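Local atomic coordinates of GH18 chiitnase (Pseudoalteromonas aurantia, PDB entry 6K7Z), a protein that probably hydrolyses the beta-1,4 linkages within chitin chains, as an endo-acting chitinase of glycoside hydrolase family 18. Residues K143-S147 against P148-I152; S203-L206 against N207-L211. One frame throughout, in Å; residues are numbered along the deposited sequence.

Contact 1: K143-S147 against P148-I152; sequences KRLPS and PDYII
The backbone doubles back through the cis peptide joining S147 to P148, a type VI turn over P146-D149, and just beyond it Y150 N donates to P146 O at 3.1 Å with a bent N-H...O angle of 137°. The reversal brings the Y150 ring back against the residues that leave helix 130-144. L145 supplies the main apolar touch: its CD2 methyl stands 3.9 Å from the Y150 ring centroid and only 4° off the ring normal, a CH-pi contact over the middle of one face. The stems also meet, L145 CB lying 3.7 Å from Y150 CB, and the two side chains cross at about a right angle. With CG of Y150 beside its own backbone N (chi1 -68°), the ring runs alongside P146, whose CD sits 3.9 Å from Y150 CD2. P146 O lies at the ring's edge, near its plane. A water joins the two segments: S147 OG donates to it at 3.0 Å, and it donates to Y150 O at 2.8 Å. R142 NH1 adds hydrogen bonds to L145 O and Y150 O, tying the helix to both arms of the turn. This is the helix-to-strand return of a beta-alpha-beta unit of the TIM barrel: Y150 rests on V104 and K105 of helix 93-106, L145 packs on V112 of strand 111-115, and I151 pairs with that strand as strand 151-154 begins.

Contact 2: S203-L206 against N207-L211; sequences SSYL and NYTKL
S204 and Y208, one helical turn apart, meet near the C-terminal end of helix 198-209, an outer helix of the TIM barrel linking strands 183-187 and 219-224. Successive i to i+4 bonds, such as Y208 N to S204 O at 2.9 Å, give the backbone its regular helical form. The tight part is buried. With CG of Y208 beside the backbone N, chi1 -56° lays the ring back along the helix, and chi2 -20° turns a face to S204 O, which stands 3.0 Å above the ring plane, toward its rim. Farther along, Y208 OH comes to 3.5 Å from S204 CB and hydrogen-bonds E162 OE2, while S204 OG pairs with W194 NE1. A phenylalanine in place of Y208 would probably leave E162 OE2 without this hydroxyl partner, although the ring could still cover S204 CB. Y205 points its hydroxyl to V219 O and G255 N, and T209 CG2 lies over one face of its ring, 4.0 Å from the centroid and 30° off the normal. The solvent side is looser: N207 is exposed, a water reaches from S203 O to N207 OD1, donating to both, and the exposed K210 extends past L206 O, its CG approaching within 3.5 Å. Back on the buried side, L206 O receives weak bonds from T209 N and K210 N, but its short partner is the T209 hydroxyl, with OG1 donating to L206 O at 2.6 Å.

How the contacts relate
Both contacts are local and belong to separate beta-alpha-beta units of the same barrel, with no element in common; their centres lie 25 Å apart and their nearest atoms about 14 Å. Contact 1 is a surface turn where a helix gives way to a strand, whereas contact 2 stays largely within one helix and is partly buried. Each sets tyrosine against residues four or five positions away, but differently: in contact 1 the ring receives a leucine methyl over its face, and in contact 2 one ring carries a backbone oxygen and another a threonine methyl. Buried hydroxyls in contact 2 reach neighbouring parts of the fold; contact 1 relies on a cis-proline reversal and a bridging water.

Contact 1: K143-S147 against P148-I152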
loop_
_atom_site.group_PDB
_atom_site.type_symbol
_atom_site.label_atom_id
_atom_site.label_comp_id
_atom_site.label_asym_id
_atom_site.label_seq_id
_atom_site.Cartn_x
_atom_site.Cartn_y
_atom_site.Cartn_z
ATOM N N LYS A 143 -6.120 16.250 -6.427
ATOM C CA LYS A 143 -6.239 17.413 -7.293
ATOM C C LYS A 143 -5.394 17.252 -8.551
ATOM O O LYS A 143 -5.858 17.531 -9.664
ATOM C CB LYS A 143 -5.826 18.652 -6.496
ATOM C CG LYS A 143 -5.873 19.964 -7.248
ATOM C CD LYS A 143 -5.216 21.080 -6.425
ATOM C CE LYS A 143 -5.907 21.274 -5.084
ATOM N NZ LYS A 143 -5.145 22.237 -4.216
ATOM N N ARG A 144 -4.162 16.756 -8.396
ATOM C CA ARG A 144 -3.216 16.636 -9.499
ATOM C C ARG A 144 -3.331 15.320 -10.257
ATOM O O ARG A 144 -2.913 15.259 -11.420
ATOM C CB ARG A 144 -1.788 16.812 -8.968
ATOM C CG ARG A 144 -1.588 18.163 -8.287
ATOM C CD ARG A 144 -0.371 18.212 -7.383
ATOM N NE ARG A 144 -0.028 19.592 -7.024
ATOM C CZ ARG A 144 -0.617 20.293 -6.056
ATOM N NH1 ARG A 144 -1.588 19.762 -5.329
ATOM N NH2 ARG A 144 -0.231 21.534 -5.808
ATOM N N LEU A 145 -3.899 14.285 -9.634
ATOM C CA LEU A 145 -4.031 12.946 -10.208
ATOM C C LEU A 145 -5.493 12.530 -10.109
ATOM O O LEU A 145 -5.871 11.737 -9.233
ATOM C CB LEU A 145 -3.139 11.942 -9.478
ATOM C CG LEU A 145 -1.653 12.276 -9.447
ATOM C CD1 LEU A 145 -0.904 11.249 -8.600
ATOM C CD2 LEU A 145 -1.100 12.313 -10.865
ATOM N N PRO A 146 -6.341 13.037 -10.997
ATOM C CA PRO A 146 -7.788 12.875 -10.813
ATOM C C PRO A 146 -8.260 11.447 -11.034
ATOM O O PRO A 146 -7.654 10.668 -11.771
ATOM C CB PRO A 146 -8.382 13.811 -11.876
ATOM C CG PRO A 146 -7.265 14.699 -12.290
ATOM C CD PRO A 146 -6.024 13.894 -12.150
ATOM N N SER A 147 -9.369 11.114 -10.383
ATOM C CA SER A 147 -10.102 9.893 -10.684
ATOM C C SER A 147 -10.856 10.097 -11.992
ATOM O O SER A 147 -11.245 11.225 -12.312
ATOM C CB SER A 147 -11.079 9.540 -9.560
ATOM O OG SER A 147 -10.405 9.219 -8.363
ATOM N N PRO A 148 -11.059 9.050 -12.772
ATOM C CA PRO A 148 -10.612 7.694 -12.470
ATOM C C PRO A 148 -9.348 7.307 -13.176
ATOM O O PRO A 148 -8.995 6.189 -13.138
ATOM C CB PRO A 148 -11.740 6.837 -13.043
ATOM C CG PRO A 148 -12.116 7.613 -14.259
ATOM C CD PRO A 148 -12.033 9.060 -13.868
ATOM N N ASP A 149 -8.678 8.243 -13.796
ATOM C CA ASP A 149 -7.463 7.987 -14.512
ATOM C C ASP A 149 -6.267 7.541 -13.679
ATOM O O ASP A 149 -5.396 6.914 -14.193
ATOM C CB ASP A 149 -7.043 9.266 -15.179
ATOM C CG ASP A 149 -8.015 9.700 -16.312
ATOM O OD1 ASP A 149 -8.880 8.897 -16.693
ATOM O OD2 ASP A 149 -7.905 10.838 -16.778
ATOM N N TYR A 150 -6.254 7.938 -12.413
ATOM C CA TYR A 150 -5.141 7.662 -11.517
ATOM C C TYR A 150 -5.640 7.038 -10.224
ATOM O O TYR A 150 -6.776 7.257 -9.794
ATOM C CB TYR A 150 -4.357 8.932 -11.182
ATOM C CG TYR A 150 -3.618 9.504 -12.348
ATOM C CD1 TYR A 150 -2.391 8.995 -12.719
ATOM C CD2 TYR A 150 -4.136 10.567 -13.073
ATOM C CE1 TYR A 150 -1.696 9.518 -13.774
ATOM C CE2 TYR A 150 -3.446 11.091 -14.150
ATOM C CZ TYR A 150 -2.226 10.560 -14.491
ATOM O OH TYR A 150 -1.517 11.066 -15.554
ATOM N N ILE A 151 -4.745 6.284 -9.592
ATOM C CA ILE A 151 -5.017 5.577 -8.347
ATOM C C ILE A 151 -4.251 6.257 -7.226
ATOM O O ILE A 151 -3.078 6.617 -7.393
ATOM C CB ILE A 151 -4.607 4.094 -8.454
ATOM C CG1 ILE A 151 -5.418 3.390 -9.541
ATOM C CG2 ILE A 151 -4.773 3.379 -7.109
ATOM C CD1 ILE A 151 -6.857 3.163 -9.162
ATOM N N ILE A 152 -4.907 6.418 -6.081
ATOM C CA ILE A 152 -4.250 6.790 -4.832
ATOM C C ILE A 152 -4.671 5.749 -3.809
ATOM O O ILE A 152 -5.852 5.667 -3.452
ATOM C CB ILE A 152 -4.620 8.200 -4.350
ATOM C CG1 ILE A 152 -4.204 9.246 -5.384
ATOM C CG2 ILE A 152 -3.930 8.500 -3.019
ATOM C CD1 ILE A 152 -4.600 10.671 -4.995
HETATM O O HOH W 1 -9.356 6.552 -9.134
#

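Contact 2: S203-L206 against N207-L211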
loop_
_atom_site.group_PDB
_atom_site.type_symbol
_atom_site.label_atom_id
_atom_site.label_comp_id
_atom_site.label_asym_id
_atom_site.label_seq_id
_atom_site.Cartn_x
_atom_site.Cartn_y
_atom_site.Cartn_z
ATOM N N SER A 203 -12.760 -10.236 11.719
ATOM C CA SER A 203 -13.652 -9.289 12.386
ATOM C C SER A 203 -13.192 -7.859 12.145
ATOM O O SER A 203 -14.008 -6.979 11.845
ATOM C CB SER A 203 -13.738 -9.590 13.882
ATOM O OG SER A 203 -12.467 -9.499 14.494
ATOM N N SER A 204 -11.883 -7.618 12.235
ATOM C CA SER A 204 -11.365 -6.280 11.977
ATOM C C SER A 204 -11.607 -5.859 10.535
ATOM O O SER A 204 -12.039 -4.728 10.284
ATOM C CB SER A 204 -9.878 -6.208 12.324
ATOM O OG SER A 204 -9.677 -6.293 13.727
ATOM N N TYR A 205 -11.332 -6.749 9.569
ATOM C CA TYR A 205 -11.622 -6.432 8.172
ATOM C C TYR A 205 -13.068 -5.966 7.997
ATOM O O TYR A 205 -13.334 -4.944 7.353
ATOM C CB TYR A 205 -11.340 -7.639 7.266
ATOM C CG TYR A 205 -11.644 -7.313 5.827
ATOM C CD1 TYR A 205 -10.696 -6.681 5.029
ATOM C CD2 TYR A 205 -12.895 -7.572 5.282
ATOM C CE1 TYR A 205 -10.972 -6.352 3.714
ATOM C CE2 TYR A 205 -13.186 -7.231 3.973
ATOM C CZ TYR A 205 -12.221 -6.617 3.195
ATOM O OH TYR A 205 -12.503 -6.270 1.904
ATOM N N LEU A 206 -14.020 -6.709 8.560
ATOM C CA LEU A 206 -15.419 -6.327 8.401
ATOM C C LEU A 206 -15.688 -4.954 9.014
ATOM O O LEU A 206 -16.374 -4.119 8.411
ATOM C CB LEU A 206 -16.318 -7.391 9.028
ATOM C CG LEU A 206 -16.253 -8.766 8.366
ATOM C CD1 LEU A 206 -17.013 -9.811 9.208
ATOM C CD2 LEU A 206 -16.806 -8.693 6.953
ATOM N N ASN A 207 -15.141 -4.703 10.205
ATOM C CA ASN A 207 -15.284 -3.390 10.835
ATOM C C ASN A 207 -14.745 -2.290 9.935
ATOM O O ASN A 207 -15.358 -1.216 9.805
ATOM C CB ASN A 207 -14.549 -3.369 12.178
ATOM C CG ASN A 207 -15.234 -4.199 13.232
ATOM O OD1 ASN A 207 -16.397 -4.562 13.084
ATOM N ND2 ASN A 207 -14.521 -4.491 14.315
ATOM N N TYR A 208 -13.589 -2.533 9.309
ATOM C CA TYR A 208 -12.976 -1.494 8.488
ATOM C C TYR A 208 -13.826 -1.186 7.266
ATOM O O TYR A 208 -13.868 -0.035 6.811
ATOM C CB TYR A 208 -11.567 -1.909 8.053
ATOM C CG TYR A 208 -10.618 -2.252 9.176
ATOM C CD1 TYR A 208 -10.843 -1.819 10.481
ATOM C CD2 TYR A 208 -9.485 -3.011 8.929
ATOM C CE1 TYR A 208 -9.968 -2.154 11.509
ATOM C CE2 TYR A 208 -8.603 -3.333 9.943
ATOM C CZ TYR A 208 -8.844 -2.908 11.225
ATOM O OH TYR A 208 -7.961 -3.256 12.224
ATOM N N THR A 209 -14.508 -2.198 6.710
ATOM C CA THR A 209 -15.351 -1.929 5.548
ATOM C C THR A 209 -16.548 -1.058 5.894
ATOM O O THR A 209 -17.174 -0.505 4.985
ATOM C CB THR A 209 -15.875 -3.215 4.913
ATOM O OG1 THR A 209 -16.760 -3.870 5.830
ATOM C CG2 THR A 209 -14.724 -4.138 4.542
ATOM N N LYS A 210 -16.876 -0.943 7.174
ATOM C CA LYS A 210 -18.034 -0.189 7.635
ATOM C C LYS A 210 -17.674 1.183 8.182
ATOM O O LYS A 210 -18.560 1.888 8.681
ATOM C CB LYS A 210 -18.781 -0.993 8.699
ATOM C CG LYS A 210 -19.325 -2.313 8.171
ATOM C CD LYS A 210 -20.053 -3.084 9.265
ATOM C CE LYS A 210 -20.486 -4.453 8.773
ATOM N NZ LYS A 210 -21.060 -5.287 9.876
ATOM N N LEU A 211 -16.403 1.575 8.108
ATOM C CA LEU A 211 -16.025 2.935 8.462
ATOM C C LEU A 211 -16.640 3.918 7.469
ATOM O O LEU A 211 -16.961 3.548 6.342
ATOM C CB LEU A 211 -14.501 3.080 8.492
ATOM C CG LEU A 211 -13.783 2.437 9.690
ATOM C CD1 LEU A 211 -12.288 2.343 9.450
ATOM C CD2 LEU A 211 -14.062 3.194 10.983
HETATM O O HOH W 2 -16.581 -7.301 12.960
HETATM O O HOH W 3 -11.215 -4.628 15.084
#